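Local coordinates for basic blue protein (Cucumis sativus, PDB 2CBP) that holds a single type 1 copper ion in a small beta-sandwich and probably serves as an electron-transfer protein, at residues A[1-6]-A[26-31]; A[42-47]-A[56-61]; A[9-14]-A[89-94]; A[32-37]-A[64-69]. All coordinates share one frame; numbering follows the deposited sequence. Where two conformers were deposited one is given.

Contact 1: residues A[1-6]-A[26-31]; sequences AVYVVG and AGDILL
Ala1 and Asp28 meet at the very start of the chain, where the terminal amine, Ala1 N, forms a salt bridge with Asp28 OD1 at 3.0 Å, reaching that oxygen from well above the carboxylate plane. The other oxygen, Asp28 OD2, lies 3.6 Å from Tyr3 CE1 at the edge of the ring, close to its plane. One carboxylate thus serves the chain terminus with one oxygen and the rim of an aromatic ring with the other. An alanine at this position would probably leave the positive terminus without its counter-charge and Arg25 N without its acceptor. Beyond Ala1 the backbones pair as parallel strands: Ile29 N donates to Ala1 O (2.9 Å), Tyr3 N to Ile29 O, Leu31 N to Tyr3 O (2.8 Å) and Val5 N to Leu31 O. Strand 2-4 is thereby an outer strand of the three-stranded mixed sheet of this cupredoxin-type sandwich, with strand 29-33 in the middle. Side chains alternate across it. Val2, Val4, Ile29 and Leu31 share one face, where Val2 CG2 lies alongside Ile29 CB at 4.1 Å. Tyr3 and Leu30 take the other face; just past the strand, with CG1 anti to the backbone N (chi1 177°), Val5 has CG2 as the branch left to meet Leu30 CB, at 4.0 Å. At the Val5 end a water donates to both Val5 O and Leu31 O. Farther out, Asp28 OD2 also accepts from Arg25 N, which helps to fix the carboxylate, and the Tyr3 ring meets Phe24 edge-to-face.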
loop_
_atom_site.group_PDB
_atom_site.type_symbol
_atom_site.label_atom_id
_atom_site.label_comp_id
_atom_site.label_asym_id
_atom_site.label_seq_id
_atom_site.Cartn_x
_atom_site.Cartn_y
_atom_site.Cartn_z
ATOM N N ALA A 1 -11.848 11.562 2.237
ATOM C CA ALA A 1 -12.413 10.641 1.256
ATOM C C ALA A 1 -11.703 9.268 1.391
ATOM O O ALA A 1 -10.548 9.249 1.800
ATOM C CB ALA A 1 -12.285 11.097 -0.181
ATOM N N VAL A 2 -12.458 8.268 1.009
ATOM C CA VAL A 2 -11.968 6.881 1.023
ATOM C C VAL A 2 -11.785 6.380 -0.404
ATOM O O VAL A 2 -12.617 6.592 -1.286
ATOM C CB VAL A 2 -12.958 5.972 1.782
ATOM C CG1 VAL A 2 -12.499 4.528 1.841
ATOM C CG2 VAL A 2 -13.285 6.550 3.134
ATOM N N TYR A 3 -10.677 5.699 -0.603
ATOM C CA TYR A 3 -10.295 5.089 -1.864
ATOM C C TYR A 3 -10.064 3.584 -1.614
ATOM O O TYR A 3 -9.435 3.249 -0.610
ATOM C CB TYR A 3 -9.004 5.671 -2.462
ATOM C CG TYR A 3 -9.153 7.144 -2.797
ATOM C CD1 TYR A 3 -9.082 8.116 -1.805
ATOM C CD2 TYR A 3 -9.400 7.539 -4.109
ATOM C CE1 TYR A 3 -9.238 9.464 -2.090
ATOM C CE2 TYR A 3 -9.561 8.894 -4.418
ATOM C CZ TYR A 3 -9.476 9.842 -3.403
ATOM O OH TYR A 3 -9.631 11.171 -3.683
ATOM N N VAL A 4 -10.578 2.812 -2.541
ATOM C CA VAL A 4 -10.405 1.350 -2.469
ATOM C C VAL A 4 -9.237 1.029 -3.426
ATOM O O VAL A 4 -9.333 1.143 -4.657
ATOM C CB VAL A 4 -11.698 0.594 -2.777
ATOM C CG1 VAL A 4 -11.498 -0.920 -2.617
ATOM C CG2 VAL A 4 -12.866 1.106 -1.953
ATOM N N VAL A 5 -8.137 0.680 -2.804
ATOM C CA VAL A 5 -6.917 0.323 -3.551
ATOM C C VAL A 5 -7.160 -0.825 -4.516
ATOM O O VAL A 5 -7.612 -1.920 -4.117
ATOM C CB VAL A 5 -5.796 -0.019 -2.540
ATOM C CG1 VAL A 5 -4.536 -0.469 -3.288
ATOM C CG2 VAL A 5 -5.536 1.105 -1.578
ATOM N N GLY A 6 -6.857 -0.601 -5.775
ATOM C CA GLY A 6 -7.015 -1.578 -6.848
ATOM C C GLY A 6 -8.445 -1.721 -7.335
ATOM O O GLY A 6 -8.742 -2.616 -8.179
ATOM N N ALA A 26 -4.283 14.976 2.827
ATOM C CA ALA A 26 -3.959 14.457 4.182
ATOM C C ALA A 26 -5.333 14.137 4.805
ATOM O O ALA A 26 -6.287 14.930 4.630
ATOM C CB ALA A 26 -3.215 15.472 4.993
ATOM N N GLY A 27 -5.393 13.008 5.487
ATOM C CA GLY A 27 -6.630 12.597 6.136
ATOM C C GLY A 27 -7.456 11.632 5.313
ATOM O O GLY A 27 -8.363 10.991 5.884
ATOM N N ASP A 28 -7.164 11.539 4.036
ATOM C CA ASP A 28 -7.881 10.589 3.148
ATOM C C ASP A 28 -7.533 9.188 3.707
ATOM O O ASP A 28 -6.543 9.003 4.439
ATOM C CB ASP A 28 -7.532 10.753 1.699
ATOM C CG ASP A 28 -8.186 11.890 0.960
ATOM O OD1 ASP A 28 -9.074 12.565 1.583
ATOM O OD2 ASP A 28 -7.904 12.165 -0.211
ATOM N N ILE A 29 -8.371 8.231 3.368
ATOM C CA ILE A 29 -8.239 6.845 3.781
ATOM C C ILE A 29 -8.088 5.908 2.578
ATOM O O ILE A 29 -8.809 5.992 1.589
ATOM C CB ILE A 29 -9.463 6.359 4.575
ATOM C CG1 ILE A 29 -9.564 7.186 5.843
ATOM C CG2 ILE A 29 -9.363 4.884 4.924
ATOM C CD1 ILE A 29 -10.920 7.119 6.544
ATOM N N LEU A 30 -7.114 5.002 2.732
ATOM C CA LEU A 30 -6.865 3.974 1.729
ATOM C C LEU A 30 -7.436 2.681 2.373
ATOM O O LEU A 30 -7.100 2.405 3.530
ATOM C CB LEU A 30 -5.422 3.744 1.367
ATOM C CG LEU A 30 -4.653 4.897 0.734
ATOM C CD1 LEU A 30 -3.348 4.378 0.199
ATOM C CD2 LEU A 30 -5.453 5.580 -0.328
ATOM N N LEU A 31 -8.266 2.033 1.610
ATOM C CA LEU A 31 -8.901 0.767 2.049
ATOM C C LEU A 31 -8.317 -0.382 1.225
ATOM O O LEU A 31 -8.435 -0.412 0.003
ATOM C CB LEU A 31 -10.399 0.870 1.903
ATOM C CG LEU A 31 -11.251 -0.216 2.557
ATOM C CD1 LEU A 31 -12.580 0.397 2.916
ATOM C CD2 LEU A 31 -11.415 -1.429 1.681
HETATM O O HOH W 1 -8.562 -2.738 -1.570
#

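Contact 2: residues A[42-47]-A[56-61]; sequences VVVNQG and AGAKVY
Strands 41-44 and 59-61 form the antiparallel edge of the four-stranded sheet in this cupredoxin-type fold. Val43 N donates to Lys59 O over 3.0 Å in a nearly straight bond (171° at the hydrogen), and Val42 CA adds a CA-H...O contact to the same oxygen. Val42 and Val60 are a non-hydrogen-bonded pair whose side chains run alongside each other, with Val42 CG1 4.1 Å from Val60 CG2. The same CG1, placed anti to the backbone N (chi1 -173°), also touches Ala58 CB at 3.9 Å, and that methyl lies 3.4 Å from Val43 O. On the other face Val43 CG2 comes up to the edge of the Tyr61 ring, 3.7 Å from CE1, while Lys59 CE lies over the centre of one face of that ring. Lys59 then curls back on its own strand, NZ donating to Val60 O at 2.7 Å from above the carbonyl plane. Past the direct bond a water takes over, donating to Val43 O and accepting from Lys59 N. Between residues 42-47 and 56-61 there is one direct backbone bond and one water bridge, so this end of the pairing probably relies on the valine and alanine methyl groups and on the tyrosine rim.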
loop_
_atom_site.group_PDB
_atom_site.type_symbol
_atom_site.label_atom_id
_atom_site.label_comp_id
_atom_site.label_asym_id
_atom_site.label_seq_id
_atom_site.Cartn_x
_atom_site.Cartn_y
_atom_site.Cartn_z
ATOM N N VAL A 42 2.321 -3.421 4.312
ATOM C CA VAL A 42 3.470 -2.971 5.100
ATOM C C VAL A 42 3.775 -1.512 4.731
ATOM O O VAL A 42 3.887 -1.190 3.531
ATOM C CB VAL A 42 4.675 -3.927 4.883
ATOM C CG1 VAL A 42 5.868 -3.645 5.781
ATOM C CG2 VAL A 42 4.284 -5.400 4.935
ATOM N N VAL A 43 3.902 -0.721 5.755
ATOM C CA VAL A 43 4.200 0.714 5.633
ATOM C C VAL A 43 5.716 0.912 5.735
ATOM O O VAL A 43 6.312 0.738 6.812
ATOM C CB VAL A 43 3.448 1.511 6.721
ATOM C CG1 VAL A 43 3.631 3.013 6.467
ATOM C CG2 VAL A 43 1.998 1.127 6.802
ATOM N N VAL A 44 6.269 1.290 4.588
ATOM C CA VAL A 44 7.737 1.493 4.492
ATOM C C VAL A 44 8.105 2.908 4.073
ATOM O O VAL A 44 7.245 3.766 3.910
ATOM C CB VAL A 44 8.285 0.422 3.501
ATOM C CG1 VAL A 44 8.030 -0.998 3.969
ATOM C CG2 VAL A 44 7.759 0.627 2.088
ATOM N N ASN A 45 9.410 3.074 3.877
ATOM C CA ASN A 45 9.954 4.383 3.416
ATOM C C ASN A 45 10.253 4.251 1.948
ATOM O O ASN A 45 10.124 3.164 1.311
ATOM C CB ASN A 45 11.125 4.779 4.327
ATOM C CG ASN A 45 12.261 3.768 4.296
ATOM O OD1 ASN A 45 12.279 2.809 3.521
ATOM N ND2 ASN A 45 13.249 4.028 5.151
ATOM N N GLN A 46 10.678 5.370 1.323
ATOM C CA GLN A 46 10.969 5.352 -0.125
ATOM C C GLN A 46 11.985 4.296 -0.518
ATOM O O GLN A 46 11.848 3.589 -1.539
ATOM C CB GLN A 46 11.351 6.760 -0.598
ATOM C CG GLN A 46 11.518 6.778 -2.126
ATOM C CD GLN A 46 11.722 8.176 -2.664
ATOM O OE1 GLN A 46 12.154 9.081 -1.937
ATOM N NE2 GLN A 46 11.424 8.348 -3.955
ATOM N N GLY A 47 13.019 4.119 0.297
ATOM C CA GLY A 47 14.083 3.150 0.083
ATOM C C GLY A 47 13.609 1.712 0.009
ATOM O O GLY A 47 13.998 0.915 -0.882
ATOM N N ALA A 56 13.425 -2.014 9.503
ATOM C CA ALA A 56 13.178 -2.462 10.869
ATOM C C ALA A 56 12.045 -1.609 11.475
ATOM O O ALA A 56 12.090 -0.369 11.372
ATOM C CB ALA A 56 14.413 -2.300 11.754
ATOM N N GLY A 57 11.092 -2.278 12.087
ATOM C CA GLY A 57 9.984 -1.594 12.752
ATOM C C GLY A 57 8.812 -1.167 11.907
ATOM O O GLY A 57 7.870 -0.521 12.441
ATOM N N ALA A 58 8.863 -1.518 10.653
ATOM C CA ALA A 58 7.768 -1.184 9.716
ATOM C C ALA A 58 6.471 -1.806 10.250
ATOM O O ALA A 58 6.466 -2.965 10.700
ATOM C CB ALA A 58 8.166 -1.725 8.353
ATOM N N LYS A 59 5.388 -1.062 10.174
ATOM C CA LYS A 59 4.052 -1.507 10.611
ATOM C C LYS A 59 3.468 -2.453 9.541
ATOM O O LYS A 59 3.491 -2.145 8.367
ATOM C CB LYS A 59 3.055 -0.385 10.766
ATOM C CG LYS A 59 1.810 -0.588 11.580
ATOM C CD LYS A 59 1.095 -1.913 11.525
ATOM C CE LYS A 59 -0.299 -1.894 12.149
ATOM N NZ LYS A 59 -0.843 -3.233 12.486
ATOM N N VAL A 60 2.959 -3.564 10.045
ATOM C CA VAL A 60 2.330 -4.593 9.222
ATOM C C VAL A 60 0.852 -4.736 9.565
ATOM O O VAL A 60 0.542 -4.866 10.770
ATOM C CB VAL A 60 3.087 -5.927 9.383
ATOM C CG1 VAL A 60 2.459 -7.027 8.532
ATOM C CG2 VAL A 60 4.566 -5.770 9.097
ATOM N N TYR A 61 0.048 -4.712 8.544
ATOM C CA TYR A 61 -1.427 -4.852 8.655
ATOM C C TYR A 61 -1.798 -6.207 8.081
ATOM O O TYR A 61 -1.195 -6.577 7.055
ATOM C CB TYR A 61 -2.145 -3.726 7.909
ATOM C CG TYR A 61 -1.958 -2.370 8.554
ATOM C CD1 TYR A 61 -0.830 -1.601 8.276
ATOM C CD2 TYR A 61 -2.907 -1.874 9.449
ATOM C CE1 TYR A 61 -0.651 -0.365 8.872
ATOM C CE2 TYR A 61 -2.743 -0.633 10.048
ATOM C CZ TYR A 61 -1.608 0.123 9.759
ATOM O OH TYR A 61 -1.402 1.349 10.340
HETATM O O HOH W 2 5.985 1.950 9.530
#

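Contact 3: residues A[9-14]-A[89-94]; sequences GGWTFN and MKIAVN
A methyl group seated directly over the five-membered ring of an indole is the striking feature here: Met89 CE sits 3.2 Å from the centroid of that ring of Trp11, only 10° off the ring normal. It is a very close CH-pi contact, made by the methionine that ligates copper. The side chain runs extended from a CG anti to the backbone N (chi1 -170°). Met89 SD lies above the same Trp11 ring in a distant Met-aromatic contact, 4.8 Å from its centroid. In the conformer described, Phe13 also has Met89 SD above a face, at a longish 4.7 Å from the ring centroid, so this second Met-aromatic contact is less certain. Between them the backbone of Thr12 lies against the ligand's shaft, with Thr12 O 3.5 Å from Met89 CG; that carbonyl is buried without a hydrogen-bonding partner. The indole is itself held, since Trp11 NE1 donates to Asn40 O. A valine instead of Trp11 would probably open a gap over the methyl, leaving CE freer to turn, and leave Asn40 O without the indole N-H. At its far end Trp11 CZ3 approaches Ile91 CG1 at 4.3 Å. The loop of residues 9-14 thus packs where strand 90-95 begins; the Ile91 side chain touches Leu30 and Phe32 of strand 29-33, with strand 73-78 alongside.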
loop_
_atom_site.group_PDB
_atom_site.type_symbol
_atom_site.label_atom_id
_atom_site.label_comp_id
_atom_site.label_asym_id
_atom_site.label_seq_id
_atom_site.Cartn_x
_atom_site.Cartn_y
_atom_site.Cartn_z
ATOM N N GLY A 9 -10.654 -5.194 -8.002
ATOM C CA GLY A 9 -9.646 -6.262 -7.868
ATOM C C GLY A 9 -8.966 -6.315 -6.506
ATOM O O GLY A 9 -8.331 -7.339 -6.157
ATOM N N GLY A 10 -9.096 -5.245 -5.730
ATOM C CA GLY A 10 -8.522 -5.105 -4.422
ATOM C C GLY A 10 -6.986 -5.010 -4.511
ATOM O O GLY A 10 -6.453 -4.747 -5.578
ATOM N N TRP A 11 -6.394 -5.223 -3.373
ATOM C CA TRP A 11 -4.923 -5.185 -3.140
ATOM C C TRP A 11 -4.377 -6.485 -3.728
ATOM O O TRP A 11 -4.643 -7.552 -3.192
ATOM C CB TRP A 11 -4.633 -4.964 -1.683
ATOM C CG TRP A 11 -3.259 -4.954 -1.144
ATOM C CD1 TRP A 11 -2.790 -5.681 -0.102
ATOM C CD2 TRP A 11 -2.157 -4.144 -1.587
ATOM N NE1 TRP A 11 -1.455 -5.387 0.174
ATOM C CE2 TRP A 11 -1.058 -4.438 -0.746
ATOM C CE3 TRP A 11 -2.018 -3.196 -2.590
ATOM C CZ2 TRP A 11 0.176 -3.830 -0.898
ATOM C CZ3 TRP A 11 -0.778 -2.577 -2.737
ATOM C CH2 TRP A 11 0.292 -2.897 -1.916
ATOM N N THR A 12 -3.666 -6.311 -4.829
ATOM C CA THR A 12 -3.112 -7.478 -5.548
ATOM C C THR A 12 -1.859 -7.138 -6.314
ATOM O O THR A 12 -1.305 -6.027 -6.169
ATOM C CB THR A 12 -4.276 -7.985 -6.422
ATOM O OG1 THR A 12 -3.854 -9.238 -6.906
ATOM C CG2 THR A 12 -4.635 -7.021 -7.548
ATOM N N PHE A 13 -1.400 -8.077 -7.120
ATOM C CA PHE A 13 -0.199 -7.970 -7.947
ATOM C C PHE A 13 -0.307 -6.922 -9.052
ATOM O O PHE A 13 -1.409 -6.562 -9.481
ATOM C CB PHE A 13 0.146 -9.340 -8.565
ATOM C CG PHE A 13 0.354 -10.451 -7.578
ATOM C CD1 PHE A 13 1.573 -10.599 -6.929
ATOM C CD2 PHE A 13 -0.677 -11.361 -7.316
ATOM C CE1 PHE A 13 1.776 -11.634 -6.017
ATOM C CE2 PHE A 13 -0.493 -12.405 -6.407
ATOM C CZ PHE A 13 0.747 -12.529 -5.758
ATOM N N ASN A 14 0.862 -6.484 -9.491
ATOM C CA ASN A 14 0.963 -5.479 -10.573
ATOM C C ASN A 14 -0.121 -4.408 -10.373
ATOM O O ASN A 14 -1.057 -4.304 -11.195
ATOM C CB ASN A 14 0.857 -6.147 -11.945
ATOM C CG ASN A 14 2.040 -6.940 -12.431
ATOM O OD1 ASN A 14 2.024 -8.188 -12.495
ATOM N ND2 ASN A 14 3.105 -6.225 -12.809
ATOM N N MET A 89 3.433 -5.505 -6.263
ATOM C CA MET A 89 2.453 -5.387 -5.158
ATOM C C MET A 89 3.013 -4.340 -4.178
ATOM O O MET A 89 3.555 -4.596 -3.122
ATOM C CB MET A 89 2.128 -6.735 -4.545
ATOM C CG MET A 89 0.975 -6.630 -3.594
ATOM S SD MET A 89 0.172 -8.236 -3.330
ATOM C CE MET A 89 -1.166 -7.603 -2.241
ATOM N N LYS A 90 2.897 -3.097 -4.677
ATOM C CA LYS A 90 3.371 -1.905 -3.967
ATOM C C LYS A 90 2.762 -0.649 -4.584
ATOM O O LYS A 90 2.429 -0.642 -5.779
ATOM C CB LYS A 90 4.919 -1.794 -4.092
ATOM C CG LYS A 90 5.326 -1.677 -5.538
ATOM C CD LYS A 90 6.644 -1.118 -5.889
ATOM C CE LYS A 90 7.853 -1.791 -5.366
ATOM N NZ LYS A 90 9.087 -1.240 -6.038
ATOM N N ILE A 91 2.604 0.374 -3.737
ATOM C CA ILE A 91 2.059 1.655 -4.190
ATOM C C ILE A 91 2.752 2.786 -3.436
ATOM O O ILE A 91 3.164 2.694 -2.276
ATOM C CB ILE A 91 0.555 1.851 -4.085
ATOM C CG1 ILE A 91 0.103 1.620 -2.660
ATOM C CG2 ILE A 91 -0.199 0.974 -5.076
ATOM C CD1 ILE A 91 -1.351 1.942 -2.294
ATOM N N ALA A 92 2.822 3.895 -4.183
ATOM C CA ALA A 92 3.402 5.128 -3.617
ATOM C C ALA A 92 2.315 6.222 -3.829
ATOM O O ALA A 92 1.779 6.326 -4.917
ATOM C CB ALA A 92 4.722 5.489 -4.217
ATOM N N VAL A 93 2.090 6.972 -2.744
ATOM C CA VAL A 93 1.100 8.066 -2.812
ATOM C C VAL A 93 1.678 9.324 -2.154
ATOM O O VAL A 93 2.581 9.258 -1.304
ATOM C CB VAL A 93 -0.234 7.623 -2.190
ATOM C CG1 VAL A 93 -0.722 6.266 -2.683
ATOM C CG2 VAL A 93 -0.203 7.633 -0.673
ATOM N N ASN A 94 1.106 10.440 -2.562
ATOM C CA ASN A 94 1.483 11.757 -1.999
ATOM C C ASN A 94 0.165 12.442 -1.567
ATOM O O ASN A 94 -0.711 12.569 -2.427
ATOM C CB ASN A 94 2.276 12.638 -2.945
ATOM C CG ASN A 94 2.718 13.921 -2.202
ATOM O OD1 ASN A 94 3.408 13.841 -1.192
ATOM N ND2 ASN A 94 2.325 15.064 -2.747
#

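Contact 4: residues A[32-37]-A[64-69]; sequences FNYNPS and GRDQIK. Residue 37 of segment 32-37 comes from a tag, linker or insertion.
Tyr34 lays its ring against Gly64 and ends at the carboxylate of Asp66. Its CB bears a CG placed between the backbone N and the carbonyl carbon (chi1 58°), and this torsion swings the ring toward segment 64-69. From CG outward the ring has Gly64 CA over one face, 3.8 Å from its centroid, in a CH-pi contact. CE1 then passes 3.2 Å from Asp66 OD2, which lies in the ring plane at the edge. At the tip, Tyr34 OH donates to Asp66 OD2 over 2.6 Å, meeting the syn lone pair of that carboxylate oxygen, with ring and carboxylate planes about 45° apart. The hydroxyl also receives a weak bond from Gly64 N. Tyr34 N donates to Gly64 O at 3.0 Å, so the tyrosine is tied to this glycine at both ends. The backbone angles of Gly64 would press a CB against the preceding carbonyl oxygen, and Tyr34 O and Pro36 CD would crowd it as well. Behind the tyrosine, Phe32 and Asp66 form an antiparallel hydrogen-bonded pair, with Phe32 N giving to Asp66 O at 2.8 Å and Asp66 N returning a more bent bond to Phe32 O. Phe32 CE1 rests 3.8 Å from Ile68 CD1. On the opposite face of the strands, Asn33 OD1 takes a weak bond from Arg65 NH1 (2.7 Å), the amide and guanidinium planes being nearly perpendicular. The other carboxylate oxygen, Asp66 OD1, bonds to Ser63 OG. Strand 65-69 borders strand 29-33 as an outer strand; Phe32, Tyr34, Asp66 and Ile68 pack on Val41 of strand 41-44 in the other sheet, and Tyr34 touches His39, a copper ligand.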
loop_
_atom_site.group_PDB
_atom_site.type_symbol
_atom_site.label_atom_id
_atom_site.label_comp_id
_atom_site.label_asym_id
_atom_site.label_seq_id
_atom_site.Cartn_x
_atom_site.Cartn_y
_atom_site.Cartn_z
ATOM N N PHE A 32 -7.709 -1.312 1.948
ATOM C CA PHE A 32 -7.042 -2.481 1.390
ATOM C C PHE A 32 -7.816 -3.771 1.669
ATOM O O PHE A 32 -7.924 -4.155 2.837
ATOM C CB PHE A 32 -5.627 -2.623 2.005
ATOM C CG PHE A 32 -4.636 -1.530 1.715
ATOM C CD1 PHE A 32 -4.630 -0.354 2.442
ATOM C CD2 PHE A 32 -3.681 -1.707 0.700
ATOM C CE1 PHE A 32 -3.717 0.665 2.168
ATOM C CE2 PHE A 32 -2.744 -0.708 0.416
ATOM C CZ PHE A 32 -2.772 0.474 1.167
ATOM N N ASN A 33 -8.262 -4.371 0.578
ATOM C CA ASN A 33 -9.003 -5.634 0.630
ATOM C C ASN A 33 -8.157 -6.785 0.066
ATOM O O ASN A 33 -7.732 -6.679 -1.106
ATOM C CB ASN A 33 -10.296 -5.577 -0.183
ATOM C CG ASN A 33 -11.358 -4.640 0.348
ATOM O OD1 ASN A 33 -11.660 -4.623 1.545
ATOM N ND2 ASN A 33 -11.926 -3.898 -0.576
ATOM N N TYR A 34 -8.031 -7.827 0.870
ATOM C CA TYR A 34 -7.268 -9.011 0.438
ATOM C C TYR A 34 -7.433 -10.170 1.402
ATOM O O TYR A 34 -7.974 -10.025 2.521
ATOM C CB TYR A 34 -5.735 -8.611 0.369
ATOM C CG TYR A 34 -5.315 -8.135 1.724
ATOM C CD1 TYR A 34 -5.546 -6.816 2.156
ATOM C CD2 TYR A 34 -4.685 -9.011 2.636
ATOM C CE1 TYR A 34 -5.200 -6.401 3.405
ATOM C CE2 TYR A 34 -4.336 -8.585 3.900
ATOM C CZ TYR A 34 -4.585 -7.274 4.297
ATOM O OH TYR A 34 -4.217 -6.943 5.576
ATOM N N ASN A 35 -6.907 -11.305 0.965
ATOM C CA ASN A 35 -6.880 -12.553 1.758
ATOM C C ASN A 35 -5.610 -12.544 2.599
ATOM O O ASN A 35 -4.557 -12.764 1.996
ATOM C CB ASN A 35 -6.854 -13.737 0.789
ATOM C CG ASN A 35 -6.887 -15.068 1.548
ATOM O OD1 ASN A 35 -6.520 -15.149 2.727
ATOM N ND2 ASN A 35 -7.352 -16.103 0.853
ATOM N N PRO A 36 -5.701 -12.332 3.883
ATOM C CA PRO A 36 -4.547 -12.259 4.782
ATOM C C PRO A 36 -3.700 -13.486 4.898
ATOM O O PRO A 36 -2.578 -13.369 5.471
ATOM C CB PRO A 36 -5.093 -11.777 6.137
ATOM C CG PRO A 36 -6.551 -12.193 6.095
ATOM C CD PRO A 36 -6.950 -12.053 4.634
ATOM N N SER A 37 -4.185 -14.599 4.408
ATOM C CA SER A 37 -3.388 -15.841 4.414
ATOM C C SER A 37 -2.350 -15.764 3.274
ATOM O O SER A 37 -1.351 -16.494 3.318
ATOM C CB SER A 37 -4.251 -17.080 4.277
ATOM O OG SER A 37 -4.697 -17.290 2.963
ATOM N N GLY A 64 -7.219 -7.883 6.391
ATOM C CA GLY A 64 -7.947 -8.321 5.183
ATOM C C GLY A 64 -8.854 -7.206 4.632
ATOM O O GLY A 64 -9.346 -7.248 3.511
ATOM N N ARG A 65 -9.039 -6.213 5.494
ATOM C CA ARG A 65 -9.824 -5.003 5.201
ATOM C C ARG A 65 -9.287 -3.820 6.000
ATOM O O ARG A 65 -10.012 -3.321 6.878
ATOM C CB ARG A 65 -11.328 -5.166 5.533
ATOM C CG ARG A 65 -12.204 -4.136 4.848
ATOM C CD ARG A 65 -13.567 -4.000 5.347
ATOM N NE ARG A 65 -14.588 -4.894 4.953
ATOM C CZ ARG A 65 -14.793 -5.544 3.818
ATOM N NH1 ARG A 65 -13.939 -5.434 2.811
ATOM N NH2 ARG A 65 -15.870 -6.333 3.676
ATOM N N ASP A 66 -8.066 -3.408 5.720
ATOM C CA ASP A 66 -7.430 -2.317 6.446
ATOM C C ASP A 66 -7.815 -0.946 5.887
ATOM O O ASP A 66 -7.880 -0.756 4.687
ATOM C CB ASP A 66 -5.903 -2.432 6.456
ATOM C CG ASP A 66 -5.445 -3.849 6.755
ATOM O OD1 ASP A 66 -5.832 -4.268 7.901
ATOM O OD2 ASP A 66 -4.772 -4.454 5.952
ATOM N N GLN A 67 -8.044 -0.043 6.842
ATOM C CA GLN A 67 -8.393 1.360 6.554
ATOM C C GLN A 67 -7.229 2.208 7.082
ATOM O O GLN A 67 -7.100 2.347 8.299
ATOM C CB GLN A 67 -9.708 1.773 7.182
ATOM C CG GLN A 67 -10.913 1.144 6.520
ATOM C CD GLN A 67 -12.216 1.870 6.766
ATOM O OE1 GLN A 67 -12.437 2.999 6.311
ATOM N NE2 GLN A 67 -13.101 1.186 7.487
ATOM N N ILE A 68 -6.413 2.688 6.171
ATOM C CA ILE A 68 -5.232 3.501 6.514
ATOM C C ILE A 68 -5.386 4.958 6.121
ATOM O O ILE A 68 -5.590 5.371 4.992
ATOM C CB ILE A 68 -3.951 2.872 5.931
ATOM C CG1 ILE A 68 -3.897 1.435 6.440
ATOM C CG2 ILE A 68 -2.754 3.666 6.381
ATOM C CD1 ILE A 68 -2.834 0.520 5.880
ATOM N N LYS A 69 -5.309 5.794 7.168
ATOM C CA LYS A 69 -5.464 7.247 7.041
ATOM C C LYS A 69 -4.091 7.797 6.638
ATOM O O LYS A 69 -3.069 7.456 7.238
ATOM C CB LYS A 69 -5.961 7.899 8.304
ATOM C CG LYS A 69 -6.681 9.236 8.181
ATOM C CD LYS A 69 -6.936 9.830 9.571
ATOM C CE LYS A 69 -7.748 11.108 9.493
ATOM N NZ LYS A 69 -7.133 12.076 8.553
HETATM O O HOH W 3 -12.222 -7.330 2.464
#

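How the contacts relate
Contacts 1 and 4 build the same three-stranded sheet from opposite sides of strand 29-33, and Leu30 O and Ile68 N join them at 2.7 Å, a probable hydrogen bond. Contact 2 belongs to the facing sheet and meets contact 4 through Tyr61 CD1 and Ile68 CD1, 3.8 Å apart. Contact 3 lies nearest the centre of the chain and ties the two sheets together: Trp11 N is 3.0 Å from Asn33 O, Val5 CG1 packs on Trp11 CE3, and Ile91 CD1, from the other sheet, packs 4.0 Å from Phe32 CZ. Contact 3 also supplies a copper ligand, whereas the nearest side chains of contacts 4, 2 and 1 lie about 7, 9 and 11 Å from the metal.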